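Local coordinates for protein putative invasin (Yersinia pseudotuberculosis IP 31758, PDB 5N40) that is an adhesin that probably mediates bacterial attachment to host surfaces, with immunoglobulin-like domains carrying a C-type lectin-like domain at one end, at residues Leu108-Asp113 with Ile123-Ile128; Gln197-Ala202 with Asn211-Phe216; Ser285-Leu290 with Val325-Gly330; Val310-Thr315 with Gly344-Ser349. The protein carries 1 engineered substitution. One frame throughout, in Å; residues are numbered along the deposited sequence.

Contact 1: residues Leu108-Asp113 with Ile123-Ile128; sequences LTVLTD and ISLTVI
I123 meets both T112 and D113 with one methyl: its CG2 lies 3.8 Å from T112 CB and also touches D113 OD1. S124 is gripped through its backbone. Its O accepts from D113 N, and its N donates to D113 OD1 at 2.9 Å. That N-H comes from above the carboxylate plane, 58° out of it. D113 CG sits between its own N and carbonyl carbon (chi1 65°), which folds the carboxylate back over the S124 amide. The other oxygen, OD2, forms a salt bridge with K117. L125 points into the domain with V110 and T112. Its CD2 is 3.8 Å from V110 CG1, and its CG touches T112 CG2. These two strands are neighbours in one sheet of an immunoglobulin-like beta sandwich. They run antiparallel at 163°, and 106-112 is an edge strand of that sheet within the chain. V110, T112, L125 and V127 turn toward the second sheet, where L200, A202 and T212 lie. T126 and L111 form a hydrogen-bonded pair, with T126 N to L111 O at 2.7 Å. T126 OG1 is hydrogen-bonded to T185 OG1 on strand 183-189. V127 brings CG1 to 4.1 Å from L108 CD2, on the inner face. I128 pairs with T109 by two nearly straight backbone bonds. On the outer face its CD1 meets L111 CD1 at 4.0 Å, and a water links I128 O to T109 OG1.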
loop_
_atom_site.group_PDB
_atom_site.type_symbol
_atom_site.label_atom_id
_atom_site.label_comp_id
_atom_site.label_asym_id
_atom_site.label_seq_id
_atom_site.Cartn_x
_atom_site.Cartn_y
_atom_site.Cartn_z
ATOM N N LEU A 108 12.495 -0.490 10.602
ATOM C CA LEU A 108 11.995 -0.524 9.238
ATOM C C LEU A 108 12.224 0.810 8.546
ATOM O O LEU A 108 11.973 1.875 9.118
ATOM C CB LEU A 108 10.504 -0.849 9.204
ATOM C CG LEU A 108 10.052 -2.172 9.820
ATOM C CD1 LEU A 108 8.571 -2.397 9.542
ATOM C CD2 LEU A 108 10.858 -3.324 9.304
ATOM N N THR A 109 12.691 0.737 7.306
ATOM C CA THR A 109 12.689 1.866 6.389
ATOM C C THR A 109 11.719 1.554 5.259
ATOM O O THR A 109 11.680 0.423 4.769
ATOM C CB THR A 109 14.088 2.122 5.824
ATOM O OG1 THR A 109 15.017 2.301 6.901
ATOM C CG2 THR A 109 14.094 3.365 4.952
ATOM N N VAL A 110 10.945 2.557 4.839
ATOM C CA VAL A 110 9.957 2.384 3.779
ATOM C C VAL A 110 10.230 3.414 2.696
ATOM O O VAL A 110 10.219 4.620 2.965
ATOM C CB VAL A 110 8.518 2.517 4.302
ATOM C CG1 VAL A 110 7.518 2.193 3.200
ATOM C CG2 VAL A 110 8.305 1.594 5.486
ATOM N N LEU A 111 10.462 2.929 1.478
ATOM C CA LEU A 111 10.778 3.743 0.313
ATOM C C LEU A 111 9.724 3.515 -0.762
ATOM O O LEU A 111 9.302 2.378 -0.998
ATOM C CB LEU A 111 12.156 3.382 -0.246
ATOM C CG LEU A 111 13.339 3.503 0.718
ATOM C CD1 LEU A 111 14.634 3.077 0.057
ATOM C CD2 LEU A 111 13.461 4.917 1.256
ATOM N N THR A 112 9.308 4.588 -1.422
ATOM C CA THR A 112 8.464 4.480 -2.605
ATOM C C THR A 112 9.194 5.104 -3.783
ATOM O O THR A 112 9.891 6.112 -3.621
ATOM C CB THR A 112 7.114 5.169 -2.406
ATOM O OG1 THR A 112 7.327 6.524 -2.004
ATOM C CG2 THR A 112 6.284 4.433 -1.345
ATOM N N ASP A 113 9.044 4.508 -4.970
ATOM C CA ASP A 113 9.755 5.052 -6.128
ATOM C C ASP A 113 9.274 6.467 -6.437
ATOM O O ASP A 113 10.084 7.357 -6.723
ATOM C CB ASP A 113 9.625 4.119 -7.343
ATOM C CG ASP A 113 8.200 3.974 -7.863
ATOM O OD1 ASP A 113 7.235 4.030 -7.079
ATOM O OD2 ASP A 113 8.050 3.775 -9.092
ATOM N N ILE A 123 2.626 2.214 -7.654
ATOM C CA ILE A 123 3.758 2.692 -6.870
ATOM C C ILE A 123 4.532 1.486 -6.353
ATOM O O ILE A 123 3.940 0.523 -5.840
ATOM C CB ILE A 123 3.286 3.590 -5.713
ATOM C CG1 ILE A 123 2.793 4.928 -6.253
ATOM C CG2 ILE A 123 4.420 3.838 -4.704
ATOM C CD1 ILE A 123 2.076 5.791 -5.220
ATOM N N SER A 124 5.852 1.535 -6.489
ATOM C CA SER A 124 6.724 0.491 -5.968
ATOM C C SER A 124 7.117 0.857 -4.542
ATOM O O SER A 124 7.755 1.889 -4.317
ATOM C CB SER A 124 7.963 0.330 -6.846
ATOM O OG SER A 124 8.750 -0.770 -6.415
ATOM N N LEU A 125 6.725 0.022 -3.589
ATOM C CA LEU A 125 6.945 0.269 -2.170
ATOM C C LEU A 125 7.899 -0.791 -1.650
ATOM O O LEU A 125 7.630 -1.990 -1.791
ATOM C CB LEU A 125 5.618 0.239 -1.403
ATOM C CG LEU A 125 5.592 0.621 0.082
ATOM C CD1 LEU A 125 4.179 1.011 0.474
ATOM C CD2 LEU A 125 6.094 -0.497 0.981
ATOM N N THR A 126 9.014 -0.353 -1.063
ATOM C CA THR A 126 10.023 -1.250 -0.512
ATOM C C THR A 126 10.154 -1.049 0.993
ATOM O O THR A 126 10.361 0.076 1.461
ATOM C CB THR A 126 11.381 -1.024 -1.183
ATOM O OG1 THR A 126 11.275 -1.279 -2.589
ATOM C CG2 THR A 126 12.442 -1.931 -0.581
ATOM N N VAL A 127 10.043 -2.145 1.737
ATOM C CA VAL A 127 10.347 -2.184 3.167
ATOM C C VAL A 127 11.734 -2.778 3.334
ATOM O O VAL A 127 12.018 -3.854 2.794
ATOM C CB VAL A 127 9.309 -3.021 3.943
ATOM C CG1 VAL A 127 9.593 -2.957 5.450
ATOM C CG2 VAL A 127 7.890 -2.576 3.633
ATOM N N ILE A 128 12.592 -2.096 4.091
ATOM C CA ILE A 128 13.917 -2.600 4.427
ATOM C C ILE A 128 13.953 -2.797 5.935
ATOM O O ILE A 128 13.686 -1.854 6.691
ATOM C CB ILE A 128 15.038 -1.645 3.992
ATOM C CG1 ILE A 128 14.912 -1.300 2.508
ATOM C CG2 ILE A 128 16.409 -2.264 4.318
ATOM C CD1 ILE A 128 15.865 -0.221 2.053
HETATM O O HOH W 1 15.877 -0.004 8.192
#

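Contact 2: residues Gln197-Ala202 with Asn211-Phe216; sequences QTTLRA and NTNVTF
N211, Q197 and V214 each bury much surface across this strand pair. N211 lies alongside R201, both side chains pointing the same way. Its OD1 is pressed close against R201 CB and CG (3.0 Å to CG), a tight contact rather than a bond. The guanidinium and amide planes are 26° apart. R201 NH2 goes on to a salt bridge with E146. N211 CB also packs on T199 CG2. Q197 lays its amide over that of N213, with the planes only 11° apart. This is a stack, with Q197 OE1 3.6 Å from N213 ND2. A water joins Q197 NE2 to T215 OG1. T199 OG1 donates to N213 OD1; the 2.5 Å separation is unusually short and its exact length doubtful. V214 points to the opposite face. Its CG2 lies beside T198 O and reaches L200 CD1 at 4.1 Å. V214 also exchanges two backbone bonds with T198, the shorter being T198 N to V214 O at 2.7 Å. L200 and T212 repeat this pairing. Q197, T199, R201, N211, N213 and T215 line one face; L200 and V214 share the other with T198 and T212, and that face turns to the second sheet. The arrangement is an antiparallel beta hairpin in one sheet of an immunoglobulin-like sandwich.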
loop_
_atom_site.group_PDB
_atom_site.type_symbol
_atom_site.label_atom_id
_atom_site.label_comp_id
_atom_site.label_asym_id
_atom_site.label_seq_id
_atom_site.Cartn_x
_atom_site.Cartn_y
_atom_site.Cartn_z
ATOM N N GLN A 197 -4.740 10.692 -0.462
ATOM C CA GLN A 197 -3.441 10.311 0.069
ATOM C C GLN A 197 -3.678 9.296 1.178
ATOM O O GLN A 197 -4.355 9.602 2.164
ATOM C CB GLN A 197 -2.700 11.535 0.606
ATOM C CG GLN A 197 -1.376 11.247 1.283
ATOM C CD GLN A 197 -0.918 12.392 2.163
ATOM O OE1 GLN A 197 -1.132 12.385 3.384
ATOM N NE2 GLN A 197 -0.268 13.368 1.561
ATOM N N THR A 198 -3.137 8.095 1.005
ATOM C CA THR A 198 -3.331 7.004 1.947
ATOM C C THR A 198 -2.029 6.755 2.695
ATOM O O THR A 198 -0.969 6.615 2.079
ATOM C CB THR A 198 -3.781 5.733 1.228
ATOM O OG1 THR A 198 -4.992 5.999 0.506
ATOM C CG2 THR A 198 -4.018 4.592 2.229
ATOM N N THR A 199 -2.113 6.694 4.019
ATOM C CA THR A 199 -0.964 6.336 4.837
ATOM C C THR A 199 -0.998 4.831 5.053
ATOM O O THR A 199 -1.929 4.305 5.673
ATOM C CB THR A 199 -0.984 7.077 6.170
ATOM O OG1 THR A 199 -0.985 8.489 5.936
ATOM C CG2 THR A 199 0.235 6.696 7.003
ATOM N N LEU A 200 0.002 4.140 4.524
ATOM C CA LEU A 200 0.170 2.708 4.728
ATOM C C LEU A 200 1.207 2.464 5.813
ATOM O O LEU A 200 2.299 3.038 5.769
ATOM C CB LEU A 200 0.613 2.018 3.440
ATOM C CG LEU A 200 -0.456 1.918 2.347
ATOM C CD1 LEU A 200 0.136 1.353 1.075
ATOM C CD2 LEU A 200 -1.622 1.047 2.818
ATOM N N ARG A 201 0.877 1.606 6.770
ATOM C CA ARG A 201 1.817 1.234 7.827
ATOM C C ARG A 201 2.319 -0.186 7.590
ATOM O O ARG A 201 1.528 -1.131 7.505
ATOM C CB ARG A 201 1.179 1.341 9.208
ATOM C CG ARG A 201 2.159 1.048 10.331
ATOM C CD ARG A 201 1.635 1.585 11.633
ATOM N NE ARG A 201 0.481 0.835 12.109
ATOM C CZ ARG A 201 -0.161 1.112 13.237
ATOM N NH1 ARG A 201 0.235 2.130 13.985
ATOM N NH2 ARG A 201 -1.200 0.380 13.610
ATOM N N ALA A 202 3.632 -0.323 7.468
ATOM C CA ALA A 202 4.282 -1.622 7.432
ATOM C C ALA A 202 4.584 -2.058 8.859
ATOM O O ALA A 202 5.173 -1.296 9.626
ATOM C CB ALA A 202 5.570 -1.547 6.613
ATOM N N ASN A 211 5.652 4.093 8.645
ATOM C CA ASN A 211 4.593 4.591 7.772
ATOM C C ASN A 211 5.162 5.211 6.503
ATOM O O ASN A 211 6.277 5.740 6.492
ATOM C CB ASN A 211 3.748 5.670 8.461
ATOM C CG ASN A 211 2.959 5.149 9.637
ATOM O OD1 ASN A 211 2.596 3.982 9.689
ATOM N ND2 ASN A 211 2.669 6.031 10.586
ATOM N N THR A 212 4.354 5.189 5.443
ATOM C CA THR A 212 4.647 5.956 4.240
ATOM C C THR A 212 3.329 6.350 3.591
ATOM O O THR A 212 2.319 5.659 3.740
ATOM C CB THR A 212 5.518 5.164 3.248
ATOM O OG1 THR A 212 6.220 6.064 2.382
ATOM C CG2 THR A 212 4.675 4.198 2.405
ATOM N N ASN A 213 3.347 7.463 2.863
ATOM C CA ASN A 213 2.158 7.965 2.191
ATOM C C ASN A 213 2.204 7.626 0.711
ATOM O O ASN A 213 3.255 7.727 0.069
ATOM C CB ASN A 213 2.025 9.479 2.365
ATOM C CG ASN A 213 1.669 9.874 3.777
ATOM O OD1 ASN A 213 0.989 9.137 4.488
ATOM N ND2 ASN A 213 2.126 11.045 4.195
ATOM N N VAL A 214 1.061 7.209 0.177
ATOM C CA VAL A 214 0.889 7.017 -1.254
ATOM C C VAL A 214 -0.339 7.801 -1.697
ATOM O O VAL A 214 -1.375 7.801 -1.022
ATOM C CB VAL A 214 0.765 5.524 -1.625
ATOM C CG1 VAL A 214 2.085 4.799 -1.325
ATOM C CG2 VAL A 214 -0.403 4.874 -0.886
ATOM N N THR A 215 -0.213 8.485 -2.829
ATOM C CA THR A 215 -1.281 9.312 -3.365
ATOM C C THR A 215 -1.540 8.876 -4.797
ATOM O O THR A 215 -0.598 8.729 -5.577
ATOM C CB THR A 215 -0.903 10.795 -3.306
ATOM O OG1 THR A 215 -0.682 11.169 -1.942
ATOM C CG2 THR A 215 -1.996 11.677 -3.908
ATOM N N PHE A 216 -2.808 8.650 -5.128
ATOM C CA PHE A 216 -3.208 8.281 -6.481
ATOM C C PHE A 216 -4.199 9.318 -6.980
ATOM O O PHE A 216 -5.302 9.449 -6.436
ATOM C CB PHE A 216 -3.801 6.869 -6.525
ATOM C CG PHE A 216 -2.799 5.780 -6.241
ATOM C CD1 PHE A 216 -2.509 5.385 -4.933
ATOM C CD2 PHE A 216 -2.128 5.157 -7.274
ATOM C CE1 PHE A 216 -1.589 4.371 -4.685
ATOM C CE2 PHE A 216 -1.204 4.165 -7.031
ATOM C CZ PHE A 216 -0.936 3.763 -5.729
HETATM O O HOH W 2 0.314 13.572 -1.336
#

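Contact 3: residues Ser285-Leu290 with Val325-Gly330; sequences SQLVSL and VYMNTG
L287 is the main bump on the helix side. It projects toward the loop and meets V325, which projects back at it. V325 CG2 nestles against the L287 side chain, 3.9 Å from CD1 and equally close to CB. One methyl therefore covers both the root and one tip of the leucine. M327 fills the next hollow along the helix, between L287 and L290. Its chain is bent twice, with chi2 -58° and chi3 -69°. These bends carry the thioether back to the helix although CB does not point at it. The sulfur SD rests 4.0 Å from L287 CB. The terminal methyl CE goes deeper. It lies 3.4 Å from the backbone oxygen L287 O and 4.0 Å from L290 CD2. The M327 and L290 side chains cross at about a right angle. V288 forms a smaller ridge on the flank. Its CG2 faces V325 CG1 at 4.2 Å and G330 O at 3.9 Å. G330 has positive phi (84°) and its N bonds to Y326 O, closing the turn. The contact is apolar and mostly buried. F244 of strand 242-245 also touches L287 and L290, and Y311 packs on M327. The arrangement belongs to the hydrophobic core of a C-type lectin-like domain, where helix 284-293 packs against the end of strand 321-325 and the loop that follows it.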
loop_
_atom_site.group_PDB
_atom_site.type_symbol
_atom_site.label_atom_id
_atom_site.label_comp_id
_atom_site.label_asym_id
_atom_site.label_seq_id
_atom_site.Cartn_x
_atom_site.Cartn_y
_atom_site.Cartn_z
ATOM N N SER A 285 -18.988 24.638 -33.136
ATOM C CA SER A 285 -18.409 23.554 -33.930
ATOM C C SER A 285 -17.037 23.144 -33.400
ATOM O O SER A 285 -16.681 21.961 -33.462
ATOM C CB SER A 285 -18.314 23.956 -35.402
ATOM O OG SER A 285 -17.369 24.987 -35.591
ATOM N N GLN A 286 -16.259 24.095 -32.885
ATOM C CA GLN A 286 -14.983 23.749 -32.263
ATOM C C GLN A 286 -15.189 22.834 -31.062
ATOM O O GLN A 286 -14.508 21.815 -30.922
ATOM C CB GLN A 286 -14.235 25.017 -31.858
ATOM C CG GLN A 286 -13.525 25.686 -33.032
ATOM C CD GLN A 286 -13.117 27.112 -32.750
ATOM O OE1 GLN A 286 -13.450 27.673 -31.710
ATOM N NE2 GLN A 286 -12.386 27.708 -33.682
ATOM N N LEU A 287 -16.144 23.175 -30.193
ATOM C CA LEU A 287 -16.430 22.329 -29.040
ATOM C C LEU A 287 -16.913 20.952 -29.469
ATOM O O LEU A 287 -16.561 19.944 -28.851
ATOM C CB LEU A 287 -17.464 23.005 -28.135
ATOM C CG LEU A 287 -16.937 24.172 -27.304
ATOM C CD1 LEU A 287 -18.101 24.963 -26.730
ATOM C CD2 LEU A 287 -16.016 23.676 -26.187
ATOM N N VAL A 288 -17.721 20.881 -30.531
ATOM C CA VAL A 288 -18.196 19.584 -30.996
ATOM C C VAL A 288 -17.036 18.755 -31.527
ATOM O O VAL A 288 -16.996 17.535 -31.337
ATOM C CB VAL A 288 -19.297 19.761 -32.060
ATOM C CG1 VAL A 288 -19.648 18.421 -32.684
ATOM C CG2 VAL A 288 -20.538 20.396 -31.441
ATOM N N SER A 289 -16.075 19.401 -32.199
ATOM C CA SER A 289 -14.908 18.674 -32.692
ATOM C C SER A 289 -14.080 18.112 -31.537
ATOM O O SER A 289 -13.493 17.031 -31.663
ATOM C CB SER A 289 -14.046 19.583 -33.572
ATOM O OG SER A 289 -13.254 20.452 -32.781
ATOM N N LEU A 290 -14.011 18.832 -30.416
ATOM C CA LEU A 290 -13.349 18.282 -29.233
ATOM C C LEU A 290 -14.125 17.090 -28.681
ATOM O O LEU A 290 -13.530 16.056 -28.346
ATOM C CB LEU A 290 -13.186 19.370 -28.171
ATOM C CG LEU A 290 -12.484 18.955 -26.868
ATOM C CD1 LEU A 290 -11.061 18.508 -27.145
ATOM C CD2 LEU A 290 -12.500 20.097 -25.868
ATOM N N VAL A 325 -22.992 23.757 -25.528
ATOM C CA VAL A 325 -22.720 22.392 -25.962
ATOM C C VAL A 325 -22.682 21.467 -24.751
ATOM O O VAL A 325 -22.026 21.767 -23.747
ATOM C CB VAL A 325 -21.403 22.303 -26.752
ATOM C CG1 VAL A 325 -21.209 20.892 -27.287
ATOM C CG2 VAL A 325 -21.386 23.316 -27.898
ATOM N N TYR A 326 -23.383 20.340 -24.860
ATOM C CA TYR A 326 -23.288 19.227 -23.918
ATOM C C TYR A 326 -22.034 18.434 -24.261
ATOM O O TYR A 326 -22.010 17.687 -25.244
ATOM C CB TYR A 326 -24.519 18.333 -24.013
ATOM C CG TYR A 326 -25.842 18.989 -23.676
ATOM C CD1 TYR A 326 -26.429 19.902 -24.540
ATOM C CD2 TYR A 326 -26.523 18.661 -22.510
ATOM C CE1 TYR A 326 -27.649 20.489 -24.241
ATOM C CE2 TYR A 326 -27.742 19.241 -22.202
ATOM C CZ TYR A 326 -28.300 20.153 -23.072
ATOM O OH TYR A 326 -29.511 20.731 -22.768
ATOM N N MET A 327 -20.981 18.575 -23.456
ATOM C CA MET A 327 -19.732 17.903 -23.789
ATOM C C MET A 327 -19.732 16.426 -23.410
ATOM O O MET A 327 -18.739 15.733 -23.669
ATOM C CB MET A 327 -18.560 18.640 -23.131
ATOM C CG MET A 327 -18.343 20.035 -23.700
ATOM S SD MET A 327 -18.032 20.030 -25.482
ATOM C CE MET A 327 -16.417 19.274 -25.565
ATOM N N ASN A 328 -20.824 15.918 -22.841
ATOM C CA ASN A 328 -20.979 14.487 -22.625
ATOM C C ASN A 328 -21.555 13.768 -23.838
ATOM O O ASN A 328 -21.305 12.566 -24.007
ATOM C CB ASN A 328 -21.881 14.232 -21.412
ATOM C CG ASN A 328 -23.209 14.976 -21.498
ATOM O OD1 ASN A 328 -23.251 16.181 -21.765
ATOM N ND2 ASN A 328 -24.300 14.253 -21.273
ATOM N N THR A 329 -22.289 14.476 -24.700
ATOM C CA THR A 329 -22.943 13.857 -25.848
ATOM C C THR A 329 -22.684 14.552 -27.178
ATOM O O THR A 329 -22.997 13.963 -28.218
ATOM C CB THR A 329 -24.465 13.803 -25.638
ATOM O OG1 THR A 329 -24.960 15.124 -25.389
ATOM C CG2 THR A 329 -24.829 12.889 -24.477
ATOM N N GLY A 330 -22.155 15.775 -27.190
ATOM C CA GLY A 330 -21.982 16.525 -28.419
ATOM C C GLY A 330 -23.206 17.291 -28.878
ATOM O O GLY A 330 -23.140 17.976 -29.909
#

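Contact 4: residues Val310-Thr315 with Gly344-Ser349; sequences VYRSST and GNYNVS
R312 stretches from CG to NE and turns its guanidinium at chi4 -79°, which presents one face to the CD2 atom of Y346. N347 CG is anti to its carbonyl carbon (chi1 -77°), which brings ND2 beside Y311 CE1; the backbone itself places CB over the Y311 ring. This is the C-type lectin-like domain, where strand 311-313 is joined to the segment following helix 340-343. Y346 CD2 is 3.3 Å from R312 CZ, with guanidinium and ring planes 29° apart. The two are not stacked, since R312 NH2 approaches the ring obliquely. R312 NH2 also donates to G344 O at 2.7 Å. That oxygen lies in the guanidinium plane, but the donor stands above the carbonyl plane. R312 NE reaches F270 O and NH2 reaches G340 O, so several backbone oxygens fix this buried group. V310 CG2 and G344 CA cover opposite faces of the Y346 ring. Backbone bonds run from N347 N to V310 O and from R312 N to N347 O, both 2.9 Å. A water bridges R312 O and S349 N. S349 CB touches the Y311 ring at its edge. Y311 OH bonds to P306 O. Over the Y311 face, N347 CB stands 3.5 Å from the ring centroid, almost exactly on the normal, in a CH-pi contact.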
loop_
_atom_site.group_PDB
_atom_site.type_symbol
_atom_site.label_atom_id
_atom_site.label_comp_id
_atom_site.label_asym_id
_atom_site.label_seq_id
_atom_site.Cartn_x
_atom_site.Cartn_y
_atom_site.Cartn_z
ATOM N N VAL A 310 -23.573 22.315 -19.282
ATOM C CA VAL A 310 -23.154 22.629 -20.642
ATOM C C VAL A 310 -21.995 23.620 -20.634
ATOM O O VAL A 310 -21.713 24.300 -19.639
ATOM C CB VAL A 310 -24.342 23.162 -21.459
ATOM C CG1 VAL A 310 -25.471 22.146 -21.442
ATOM C CG2 VAL A 310 -24.817 24.516 -20.915
ATOM N N TYR A 311 -21.319 23.697 -21.781
ATOM C CA TYR A 311 -20.207 24.605 -22.019
ATOM C C TYR A 311 -20.636 25.692 -22.994
ATOM O O TYR A 311 -21.310 25.411 -23.990
ATOM C CB TYR A 311 -18.996 23.842 -22.579
ATOM C CG TYR A 311 -18.246 23.056 -21.519
ATOM C CD1 TYR A 311 -18.844 21.994 -20.854
ATOM C CD2 TYR A 311 -16.939 23.383 -21.186
ATOM C CE1 TYR A 311 -18.159 21.291 -19.862
ATOM C CE2 TYR A 311 -16.247 22.680 -20.206
ATOM C CZ TYR A 311 -16.859 21.636 -19.556
ATOM O OH TYR A 311 -16.161 20.943 -18.573
ATOM N N ARG A 312 -20.251 26.932 -22.707
ATOM C CA ARG A 312 -20.668 28.053 -23.541
ATOM C C ARG A 312 -19.849 28.109 -24.826
ATOM O O ARG A 312 -18.669 27.747 -24.857
ATOM C CB ARG A 312 -20.532 29.378 -22.782
ATOM C CG ARG A 312 -21.519 29.523 -21.633
ATOM C CD ARG A 312 -21.644 30.969 -21.151
ATOM N NE ARG A 312 -22.826 31.140 -20.309
ATOM C CZ ARG A 312 -24.068 31.265 -20.771
ATOM N NH1 ARG A 312 -24.305 31.246 -22.079
ATOM N NH2 ARG A 312 -25.078 31.410 -19.924
ATOM N N SER A 313 -20.496 28.564 -25.897
ATOM C CA SER A 313 -19.828 28.815 -27.164
ATOM C C SER A 313 -20.035 30.267 -27.565
ATOM O O SER A 313 -20.853 30.989 -26.991
ATOM C CB SER A 313 -20.344 27.886 -28.273
ATOM O OG SER A 313 -21.409 28.491 -28.996
ATOM N N SER A 314 -19.284 30.683 -28.579
ATOM C CA SER A 314 -19.376 32.033 -29.113
ATOM C C SER A 314 -20.187 32.097 -30.401
ATOM O O SER A 314 -20.153 33.121 -31.089
ATOM C CB SER A 314 -17.976 32.592 -29.355
ATOM O OG SER A 314 -17.240 31.731 -30.205
ATOM N N THR A 315 -20.912 31.032 -30.737
ATOM C CA THR A 315 -21.736 30.991 -31.939
ATOM C C THR A 315 -23.142 31.479 -31.607
ATOM O O THR A 315 -23.831 30.880 -30.774
ATOM C CB THR A 315 -21.789 29.571 -32.503
ATOM O OG1 THR A 315 -20.457 29.080 -32.702
ATOM C CG2 THR A 315 -22.548 29.537 -33.832
ATOM N N GLY A 344 -28.189 31.917 -17.409
ATOM C CA GLY A 344 -27.507 30.629 -17.369
ATOM C C GLY A 344 -26.113 30.756 -16.784
ATOM O O GLY A 344 -25.324 31.610 -17.200
ATOM N N ASN A 345 -25.808 29.904 -15.804
ATOM C CA ASN A 345 -24.474 29.806 -15.216
ATOM C C ASN A 345 -23.880 28.487 -15.699
ATOM O O ASN A 345 -24.165 27.421 -15.143
ATOM C CB ASN A 345 -24.526 29.891 -13.694
ATOM C CG ASN A 345 -24.834 31.293 -13.203
ATOM O OD1 ASN A 345 -24.362 32.283 -13.770
ATOM N ND2 ASN A 345 -25.630 31.385 -12.147
ATOM N N TYR A 346 -23.065 28.570 -16.740
ATOM C CA TYR A 346 -22.588 27.410 -17.471
ATOM C C TYR A 346 -21.068 27.344 -17.400
ATOM O O TYR A 346 -20.397 28.271 -16.942
ATOM C CB TYR A 346 -23.042 27.468 -18.938
ATOM C CG TYR A 346 -24.539 27.594 -19.139
ATOM C CD1 TYR A 346 -25.436 27.127 -18.192
ATOM C CD2 TYR A 346 -25.050 28.177 -20.293
ATOM C CE1 TYR A 346 -26.801 27.239 -18.385
ATOM C CE2 TYR A 346 -26.408 28.291 -20.494
ATOM C CZ TYR A 346 -27.282 27.822 -19.539
ATOM O OH TYR A 346 -28.639 27.941 -19.744
ATOM N N ASN A 347 -20.528 26.225 -17.869
ATOM C CA ASN A 347 -19.084 26.053 -17.917
ATOM C C ASN A 347 -18.475 26.891 -19.031
ATOM O O ASN A 347 -19.103 27.149 -20.062
ATOM C CB ASN A 347 -18.730 24.585 -18.147
ATOM C CG ASN A 347 -18.882 23.735 -16.898
ATOM O OD1 ASN A 347 -18.279 24.019 -15.865
ATOM N ND2 ASN A 347 -19.685 22.682 -16.992
ATOM N N VAL A 348 -17.223 27.296 -18.828
ATOM C CA VAL A 348 -16.445 27.963 -19.865
ATOM C C VAL A 348 -15.102 27.259 -20.008
ATOM O O VAL A 348 -14.309 27.208 -19.054
ATOM C CB VAL A 348 -16.245 29.460 -19.573
ATOM C CG1 VAL A 348 -15.382 30.107 -20.645
ATOM C CG2 VAL A 348 -17.590 30.161 -19.492
ATOM N N SER A 349 -14.863 26.706 -21.192
ATOM C CA SER A 349 -13.540 26.276 -21.625
ATOM C C SER A 349 -12.999 27.344 -22.563
ATOM O O SER A 349 -13.552 27.575 -23.647
ATOM C CB SER A 349 -13.596 24.918 -22.317
ATOM O OG SER A 349 -12.330 24.582 -22.867
HETATM O O HOH W 3 -16.431 26.865 -23.448
#

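Contacts 1 and 2 lie in the two facing sheets of one immunoglobulin-like sandwich, with centres about 10 Å apart. They meet across the core: V110 CG1 is 3.6 Å from T212 CG2, and I123 CD1 is 3.7 Å from F216 CZ. Contacts 3 and 4 belong to the adhesion domain, with centres about 11 Å apart, and their segments alternate along the chain. They share the strand edge where V325 N lies 2.8 Å from Y311 O, a probable hydrogen bond. M327 CG also packs on Y311 CD1 at 3.5 Å. The two pairs are separate: the nearest atoms of contacts 2 and 4 are about 20 Å apart.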